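Local coordinates for protein elongation factor G (Thermus thermophilus, PDB 2DY1) that probably works as a translation elongation factor, binding GTP together with magnesium and hydrolysing the nucleotide during protein synthesis, at residues P284-F289 and M360-G365; T276-D281 and R304-R309. All coordinates share one frame; numbering follows the deposited sequence.

Contact 1 of 2, residues P284-F289 and M360-G365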
# COMPACT_ATOMS: atom_id res chain seq x y z
N PRO A 284 -11.52 -12.61 24.13
CA PRO A 284 -11.35 -11.45 23.25
C PRO A 284 -10.06 -11.51 22.43
O PRO A 284 -8.98 -11.86 22.94
CB PRO A 284 -11.37 -10.30 24.24
CG PRO A 284 -12.39 -10.74 25.24
CD PRO A 284 -12.02 -12.21 25.45
N LEU A 285 -10.18 -11.19 21.14
CA LEU A 285 -9.04 -11.14 20.23
C LEU A 285 -9.41 -9.97 19.33
O LEU A 285 -10.50 -9.94 18.77
CB LEU A 285 -8.91 -12.40 19.39
CG LEU A 285 -7.84 -12.33 18.28
CD1 LEU A 285 -6.44 -12.12 18.89
CD2 LEU A 285 -7.89 -13.60 17.45
N ALA A 286 -8.50 -9.00 19.24
CA ALA A 286 -8.74 -7.80 18.45
C ALA A 286 -7.45 -7.28 17.84
O ALA A 286 -6.35 -7.70 18.19
CB ALA A 286 -9.35 -6.71 19.34
N LYS A 287 -7.59 -6.32 16.93
CA LYS A 287 -6.42 -5.75 16.30
C LYS A 287 -6.71 -4.31 15.88
O LYS A 287 -7.83 -4.00 15.48
CB LYS A 287 -6.05 -6.58 15.06
CG LYS A 287 -4.84 -6.08 14.33
CD LYS A 287 -4.38 -7.10 13.28
CE LYS A 287 -3.16 -6.59 12.55
NZ LYS A 287 -2.62 -7.61 11.61
N VAL A 288 -5.71 -3.44 15.99
CA VAL A 288 -5.86 -2.04 15.56
C VAL A 288 -5.55 -2.12 14.06
O VAL A 288 -4.40 -2.36 13.68
CB VAL A 288 -4.82 -1.14 16.25
CG1 VAL A 288 -4.90 0.28 15.69
CG2 VAL A 288 -5.08 -1.10 17.76
N PHE A 289 -6.56 -1.93 13.20
CA PHE A 289 -6.32 -2.05 11.76
C PHE A 289 -6.01 -0.73 11.09
O PHE A 289 -5.53 -0.70 9.98
CB PHE A 289 -7.49 -2.76 11.05
CG PHE A 289 -8.76 -1.97 10.99
CD1 PHE A 289 -9.06 -1.21 9.85
CD2 PHE A 289 -9.68 -2.04 12.03
CE1 PHE A 289 -10.30 -0.51 9.77
CE2 PHE A 289 -10.89 -1.36 11.97
CZ PHE A 289 -11.21 -0.60 10.84
N MET A 360 -1.28 -3.41 15.99
CA MET A 360 -1.20 -3.89 17.37
C MET A 360 -2.32 -4.90 17.66
O MET A 360 -3.49 -4.65 17.37
CB MET A 360 -1.33 -2.69 18.30
CG MET A 360 -0.89 -2.89 19.72
SD MET A 360 -0.83 -1.25 20.47
CE MET A 360 0.39 -0.65 19.76
N VAL A 361 -1.94 -6.04 18.24
CA VAL A 361 -2.90 -7.08 18.58
C VAL A 361 -3.29 -6.92 20.05
O VAL A 361 -2.46 -6.54 20.89
CB VAL A 361 -2.27 -8.47 18.33
CG1 VAL A 361 -3.31 -9.58 18.61
CG2 VAL A 361 -1.77 -8.55 16.88
N LEU A 362 -4.56 -7.16 20.35
CA LEU A 362 -5.06 -7.05 21.72
C LEU A 362 -5.77 -8.34 22.06
O LEU A 362 -6.42 -8.95 21.21
CB LEU A 362 -6.02 -5.87 21.83
CG LEU A 362 -5.44 -4.57 21.26
CD1 LEU A 362 -6.57 -3.63 20.87
CD2 LEU A 362 -4.52 -3.95 22.26
N TRP A 363 -5.67 -8.78 23.31
CA TRP A 363 -6.29 -10.04 23.65
C TRP A 363 -6.54 -10.18 25.14
O TRP A 363 -6.11 -9.36 25.93
CB TRP A 363 -5.34 -11.19 23.24
CG TRP A 363 -4.04 -11.22 24.05
CD1 TRP A 363 -3.80 -11.92 25.21
CD2 TRP A 363 -2.84 -10.48 23.79
NE1 TRP A 363 -2.53 -11.66 25.68
CE2 TRP A 363 -1.91 -10.78 24.83
CE3 TRP A 363 -2.45 -9.59 22.77
CZ2 TRP A 363 -0.63 -10.22 24.88
CZ3 TRP A 363 -1.16 -9.04 22.82
CH2 TRP A 363 -0.27 -9.35 23.87
N GLN A 364 -7.23 -11.27 25.48
CA GLN A 364 -7.39 -11.66 26.87
C GLN A 364 -6.95 -13.13 26.86
O GLN A 364 -7.05 -13.80 25.83
CB GLN A 364 -8.83 -11.54 27.36
CG GLN A 364 -9.18 -10.12 27.70
CD GLN A 364 -10.54 -10.00 28.34
OE1 GLN A 364 -11.24 -11.00 28.52
NE2 GLN A 364 -10.93 -8.78 28.68
N GLY A 365 -6.41 -13.60 27.97
CA GLY A 365 -5.96 -14.98 28.01
C GLY A 365 -4.62 -15.17 27.34
O GLY A 365 -3.77 -14.27 27.35
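Ala286 and Leu362 meet as an antiparallel hydrogen-bonded pair, and they show how a short outermost strand is gripped by its neighbour. Both backbone bonds of the pair measure 2.9 Å, Ala286 N to Leu362 O and Leu362 N to Ala286 O; the second is nearly straight at the hydrogen (173°). At one end of the pairing Val288 N reaches Met360 O, and at the other Gln364 N donates a longer bond, 3.1 Å, to Pro284 O.

The more deeply buried face is that of Ala286 and Leu362, where their CB atoms lie 4.2 Å apart. Val288 CG2 comes within 4.3 Å of Leu362 CD1, and Leu303 and Leu316 close over Leu362 in the interior of domain 2, a beta-barrel domain. On the other face the side chains of Leu285 and Val361 cross, CD1 of the first 4.0 Å from CG1 of the second, but here Val361 is only partly buried. Lys287, its chain fully extended, carries its amine away to a salt bridge with Glu96 and a bond to Pro374 O.

The margin toward solvent is at Gln364 and Met360, both partly exposed. Gln364 CG is turned anti to the carbonyl carbon (chi1 -79°), and the extended chain crosses the proline ring with OE1 3.4 Å from Pro284 CD, while NE2 bonds Ser315 O. Met360, at the far end, sends its thioether away from the pairing. The register rests chiefly on four main-chain bonds, which do not depend on side-chain chemistry; one face is apolar, while the other mixes apolar side chains with the single lysine, whose buried charge is met by Glu96.

Contact 2 of 2, residues T276-D281 and R304-R309; sequences TERFGD and RLYRGR
Phe279 and Tyr306 owe their meeting in part to matching first torsions: in each, CG stands anti to the carbonyl carbon (chi1 -66° and -67°), which helps bring the two rings against each other. Tyr306 CB sits over the face of the phenyl ring, 3.8 Å from its centroid, as a CH-pi contact, and Phe279 CZ reaches Tyr306 CD1 at 3.3 Å. The ring planes meet obliquely, at 45°. Arg278 CG lies against the opposite face of Phe279, so the phenyl is sandwiched between aliphatic carbons. With an alanine here in place of Phe279, a gap would probably open between Arg278 and Tyr306, and the tyrosine ring would lose this support.

Strand 298-307 is irregular here: a classic beta bulge sets Tyr306 and Arg307 together opposite Leu285 of the neighbouring strand, so consecutive residues can both turn toward the end of helix 275-279. Arg307 lays its CG 3.5 Å from Gly280 O, then bends to give NE to Pro283 O. A water donates to Gly280 O and to Tyr306 O, 2.9 Å from each, bridging the two backbones. Beyond the rings, Arg278 and Arg304 converge on Asp99, each through a salt bridge.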
# COMPACT_ATOMS: atom_id res chain seq x y z
N THR A 276 -18.20 -15.68 14.44
CA THR A 276 -18.18 -16.99 15.09
C THR A 276 -17.85 -18.08 14.08
O THR A 276 -17.11 -19.02 14.38
CB THR A 276 -19.53 -17.30 15.74
OG1 THR A 276 -19.78 -16.36 16.79
CG2 THR A 276 -19.52 -18.72 16.32
N GLU A 277 -18.41 -17.97 12.88
CA GLU A 277 -18.13 -18.96 11.85
C GLU A 277 -16.67 -18.92 11.40
O GLU A 277 -16.14 -19.90 10.88
CB GLU A 277 -19.07 -18.75 10.65
CG GLU A 277 -20.49 -19.16 10.96
CD GLU A 277 -21.48 -18.86 9.85
OE1 GLU A 277 -22.31 -19.74 9.54
OE2 GLU A 277 -21.45 -17.74 9.30
N ARG A 278 -15.99 -17.79 11.59
CA ARG A 278 -14.61 -17.70 11.18
C ARG A 278 -13.61 -18.03 12.29
O ARG A 278 -12.67 -18.81 12.09
CB ARG A 278 -14.30 -16.28 10.65
CG ARG A 278 -12.88 -16.16 10.15
CD ARG A 278 -12.57 -14.74 9.68
NE ARG A 278 -11.22 -14.63 9.14
CZ ARG A 278 -10.64 -13.47 8.83
NH1 ARG A 278 -11.32 -12.34 9.03
NH2 ARG A 278 -9.43 -13.43 8.30
N PHE A 279 -13.84 -17.46 13.47
CA PHE A 279 -12.94 -17.58 14.63
C PHE A 279 -13.43 -18.46 15.76
O PHE A 279 -12.66 -18.73 16.69
CB PHE A 279 -12.70 -16.20 15.25
CG PHE A 279 -11.93 -15.26 14.37
CD1 PHE A 279 -10.55 -15.33 14.30
CD2 PHE A 279 -12.60 -14.35 13.57
CE1 PHE A 279 -9.84 -14.49 13.42
CE2 PHE A 279 -11.91 -13.52 12.71
CZ PHE A 279 -10.54 -13.59 12.63
N GLY A 280 -14.69 -18.88 15.70
CA GLY A 280 -15.25 -19.66 16.79
C GLY A 280 -15.48 -18.73 17.97
O GLY A 280 -15.30 -17.51 17.86
N ASP A 281 -15.90 -19.29 19.11
CA ASP A 281 -16.14 -18.47 20.29
C ASP A 281 -14.91 -18.60 21.17
O ASP A 281 -14.15 -19.56 21.06
CB ASP A 281 -17.38 -18.95 21.06
CG ASP A 281 -18.67 -18.69 20.31
OD1 ASP A 281 -18.94 -17.52 19.96
OD2 ASP A 281 -19.43 -19.66 20.07
N ARG A 304 -10.77 -3.85 15.40
CA ARG A 304 -11.72 -4.89 14.99
C ARG A 304 -11.70 -5.92 16.11
O ARG A 304 -10.63 -6.38 16.51
CB ARG A 304 -11.28 -5.57 13.70
CG ARG A 304 -11.98 -6.95 13.49
CD ARG A 304 -13.49 -6.83 13.28
NE ARG A 304 -14.14 -8.11 13.54
CZ ARG A 304 -14.22 -9.13 12.69
NH1 ARG A 304 -13.71 -9.05 11.46
NH2 ARG A 304 -14.78 -10.27 13.11
N LEU A 305 -12.88 -6.25 16.62
CA LEU A 305 -13.00 -7.29 17.66
C LEU A 305 -13.35 -8.55 16.89
O LEU A 305 -14.46 -8.69 16.36
CB LEU A 305 -14.12 -6.92 18.65
CG LEU A 305 -14.34 -7.89 19.83
CD1 LEU A 305 -13.07 -8.02 20.65
CD2 LEU A 305 -15.48 -7.37 20.69
N TYR A 306 -12.39 -9.46 16.80
CA TYR A 306 -12.58 -10.70 16.05
C TYR A 306 -13.33 -11.75 16.80
O TYR A 306 -14.07 -12.55 16.22
CB TYR A 306 -11.22 -11.30 15.65
CG TYR A 306 -10.41 -10.49 14.65
CD1 TYR A 306 -10.82 -10.36 13.33
CD2 TYR A 306 -9.20 -9.90 15.03
CE1 TYR A 306 -10.05 -9.67 12.39
CE2 TYR A 306 -8.41 -9.19 14.09
CZ TYR A 306 -8.85 -9.09 12.77
OH TYR A 306 -8.05 -8.43 11.85
N ARG A 307 -13.15 -11.75 18.12
CA ARG A 307 -13.76 -12.79 18.94
C ARG A 307 -13.95 -12.22 20.30
O ARG A 307 -13.20 -11.34 20.70
CB ARG A 307 -12.79 -13.98 19.04
CG ARG A 307 -13.37 -15.27 19.65
CD ARG A 307 -12.33 -16.38 19.59
NE ARG A 307 -11.13 -16.06 20.37
CZ ARG A 307 -9.94 -16.59 20.16
NH1 ARG A 307 -9.76 -17.47 19.18
NH2 ARG A 307 -8.92 -16.23 20.93
N GLY A 308 -14.96 -12.72 21.00
CA GLY A 308 -15.20 -12.27 22.36
C GLY A 308 -16.21 -11.16 22.48
O GLY A 308 -16.77 -10.68 21.50
N ARG A 309 -16.44 -10.74 23.71
CA ARG A 309 -17.39 -9.70 23.98
C ARG A 309 -16.75 -8.71 24.95
O ARG A 309 -15.89 -9.08 25.75
CB ARG A 309 -18.67 -10.32 24.57
CG ARG A 309 -19.76 -9.35 24.96
CD ARG A 309 -21.09 -10.08 25.17
NE ARG A 309 -22.09 -9.19 25.75
CZ ARG A 309 -22.12 -8.86 27.03
NH1 ARG A 309 -21.22 -9.35 27.87
NH2 ARG A 309 -23.05 -8.02 27.48
O HOH W 1 -15.82 -14.76 16.97

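In the fold
The two contacts, with centres about 11 Å apart, flank strand pair 285-294 and 298-307: contact 1 adds an outermost strand to one partner, while contact 2 brings the preceding helix against the other. They join directly, Leu285 O lying 2.8 Å from Tyr306 N, a probable hydrogen bond, and Lys287 CB packing 3.7 Å from Tyr306 CE2. Both also reach the GTP-binding domain at the same place, since Lys287 pairs with the Glu96 carboxylate and the Tyr306 hydroxyl bonds the Glu96 carbonyl. Neither touches the nucleotide or the magnesium ion held by Thr23 and Thr61; contact 2 lies at the seam between domain 2 and the GTPase, and contact 1 reaches it through Lys287.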